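Local coordinates for protein pectate lyase 47 (Bacillus sp. TS-47, PDB 1VBL) that probably cleaves pectate in plant cell-wall pectin by a calcium-dependent elimination reaction, as a thermostable secreted polysaccharide lyase of family 1, at residues A[313-318]-A[326-331]. Sequence-based numbering, arbitrary orientation.
Sequences YAWGVG and QNNYFS
Phe-330 drives the edge of its ring against one face of the Trp-315 indole, a T-shaped pair in which the benzene half of the indole receives the phenyl group. The ring planes stand at 74° and the centroid of the indole six-membered ring is 5.2 Å from that of Phe-330. The leading atom is CZ of Phe-330, which sits over the face, offset toward the rim, 3.6 Å from Trp-315 CZ2, while CE1 lies close to CH2 of the indole. In Trp-315, CG lies anti to the carbonyl carbon (chi1 -60°), and this, together with chi2 of -25°, carries the indole toward 326-331 with its six-membered ring leading. On the neighbouring edge of the phenyl ring, the methyl CB of Ala-314 packs near the ring plane, 3.7 Å from Phe-330 CE2; Phe-330 is thus touched along its rim by two consecutive residues. Asn-328 completes the contact by bringing CB to the outer edge of the indole, 3.8 Å from Trp-315 CZ2 and in the plane of the ring. The buried pyrrole nitrogen NE1 is satisfied by the hydroxyl of Tyr-301, whose ring also stacks on Phe-330, making an aromatic cluster of three. Replacing Trp-315 with an alanine is likely to take away the face against which the Phe-330 edge rests, and to leave the Tyr-301 hydroxyl without the indole N-H. The main chains stay well apart, with Ala-314 CA 9.7 Å from Phe-330 CA, and the two strands lie on different faces of the coil: 315-318 pairs in parallel with 288-289 and 342-345, 322-332 with 293-303 and 351-361. Side chains from successive strands thus pack against each other inside the coil, an arrangement characteristic of the right-handed parallel beta-helix of family 1 pectate lyases.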
# COMPACT_ATOMS: atom_id res chain seq x y z
N TYR A 313 -12.38 -8.58 -2.68
CA TYR A 313 -11.52 -9.63 -3.23
C TYR A 313 -10.12 -9.48 -2.64
O TYR A 313 -9.78 -8.43 -2.09
CB TYR A 313 -11.46 -9.54 -4.76
CG TYR A 313 -10.59 -8.42 -5.30
CD1 TYR A 313 -9.23 -8.62 -5.50
CD2 TYR A 313 -11.13 -7.17 -5.60
CE1 TYR A 313 -8.41 -7.61 -5.99
CE2 TYR A 313 -10.32 -6.14 -6.09
CZ TYR A 313 -8.96 -6.37 -6.29
OH TYR A 313 -8.16 -5.38 -6.79
N ALA A 314 -9.31 -10.53 -2.75
CA ALA A 314 -7.96 -10.48 -2.22
C ALA A 314 -6.92 -10.37 -3.33
O ALA A 314 -6.22 -9.36 -3.43
CB ALA A 314 -7.68 -11.72 -1.37
N TRP A 315 -6.84 -11.39 -4.17
CA TRP A 315 -5.87 -11.40 -5.26
C TRP A 315 -6.42 -10.91 -6.59
O TRP A 315 -7.29 -11.55 -7.19
CB TRP A 315 -5.29 -12.81 -5.42
CG TRP A 315 -4.58 -13.31 -4.19
CD1 TRP A 315 -4.01 -12.55 -3.20
CD2 TRP A 315 -4.34 -14.68 -3.84
NE1 TRP A 315 -3.43 -13.37 -2.26
CE2 TRP A 315 -3.61 -14.68 -2.63
CE3 TRP A 315 -4.67 -15.90 -4.44
CZ2 TRP A 315 -3.20 -15.86 -2.00
CZ3 TRP A 315 -4.26 -17.08 -3.81
CH2 TRP A 315 -3.53 -17.04 -2.61
N GLY A 316 -5.90 -9.78 -7.05
CA GLY A 316 -6.34 -9.21 -8.31
C GLY A 316 -5.40 -9.63 -9.42
O GLY A 316 -4.23 -9.22 -9.45
N VAL A 317 -5.90 -10.46 -10.33
CA VAL A 317 -5.10 -10.94 -11.45
C VAL A 317 -5.30 -9.97 -12.61
O VAL A 317 -6.32 -10.00 -13.30
CB VAL A 317 -5.54 -12.36 -11.87
CG1 VAL A 317 -4.75 -12.82 -13.09
CG2 VAL A 317 -5.34 -13.33 -10.72
N GLY A 318 -4.32 -9.09 -12.80
CA GLY A 318 -4.39 -8.11 -13.87
C GLY A 318 -3.64 -8.52 -15.11
O GLY A 318 -3.06 -9.61 -15.17
N GLN A 326 1.83 -19.21 -2.65
CA GLN A 326 2.12 -20.42 -1.89
C GLN A 326 1.76 -20.35 -0.41
O GLN A 326 2.10 -19.39 0.28
CB GLN A 326 3.61 -20.76 -1.95
CG GLN A 326 4.14 -21.22 -3.29
CD GLN A 326 5.63 -21.50 -3.22
OE1 GLN A 326 6.46 -20.60 -3.33
NE2 GLN A 326 5.98 -22.76 -3.00
N ASN A 327 1.09 -21.38 0.07
CA ASN A 327 0.75 -21.51 1.48
C ASN A 327 0.21 -20.27 2.20
O ASN A 327 0.73 -19.86 3.23
CB ASN A 327 1.99 -22.03 2.22
CG ASN A 327 2.47 -23.36 1.66
OD1 ASN A 327 2.01 -23.80 0.60
ND2 ASN A 327 3.39 -24.01 2.37
N ASN A 328 -0.85 -19.69 1.64
CA ASN A 328 -1.50 -18.54 2.25
C ASN A 328 -2.72 -19.08 2.96
O ASN A 328 -3.33 -20.05 2.51
CB ASN A 328 -1.89 -17.51 1.18
CG ASN A 328 -0.70 -16.98 0.43
OD1 ASN A 328 -0.38 -17.44 -0.67
ND2 ASN A 328 -0.01 -16.02 1.04
N TYR A 329 -3.08 -18.45 4.07
CA TYR A 329 -4.21 -18.89 4.88
C TYR A 329 -5.30 -17.83 4.96
O TYR A 329 -5.04 -16.69 5.34
CB TYR A 329 -3.69 -19.20 6.29
CG TYR A 329 -4.61 -20.01 7.17
CD1 TYR A 329 -4.23 -21.26 7.63
CD2 TYR A 329 -5.85 -19.51 7.58
CE1 TYR A 329 -5.04 -22.01 8.48
CE2 TYR A 329 -6.68 -20.25 8.43
CZ TYR A 329 -6.26 -21.50 8.88
OH TYR A 329 -7.06 -22.24 9.72
N PHE A 330 -6.53 -18.22 4.59
CA PHE A 330 -7.66 -17.29 4.63
C PHE A 330 -8.68 -17.71 5.69
O PHE A 330 -9.03 -18.88 5.80
CB PHE A 330 -8.40 -17.26 3.29
CG PHE A 330 -7.62 -16.64 2.17
CD1 PHE A 330 -6.65 -17.38 1.49
CD2 PHE A 330 -7.87 -15.33 1.76
CE1 PHE A 330 -5.94 -16.83 0.43
CE2 PHE A 330 -7.17 -14.76 0.70
CZ PHE A 330 -6.20 -15.51 0.03
N SER A 331 -9.16 -16.73 6.45
CA SER A 331 -10.15 -16.98 7.49
C SER A 331 -11.30 -15.99 7.32
O SER A 331 -11.07 -14.78 7.24
CB SER A 331 -9.52 -16.81 8.87
OG SER A 331 -10.47 -17.04 9.90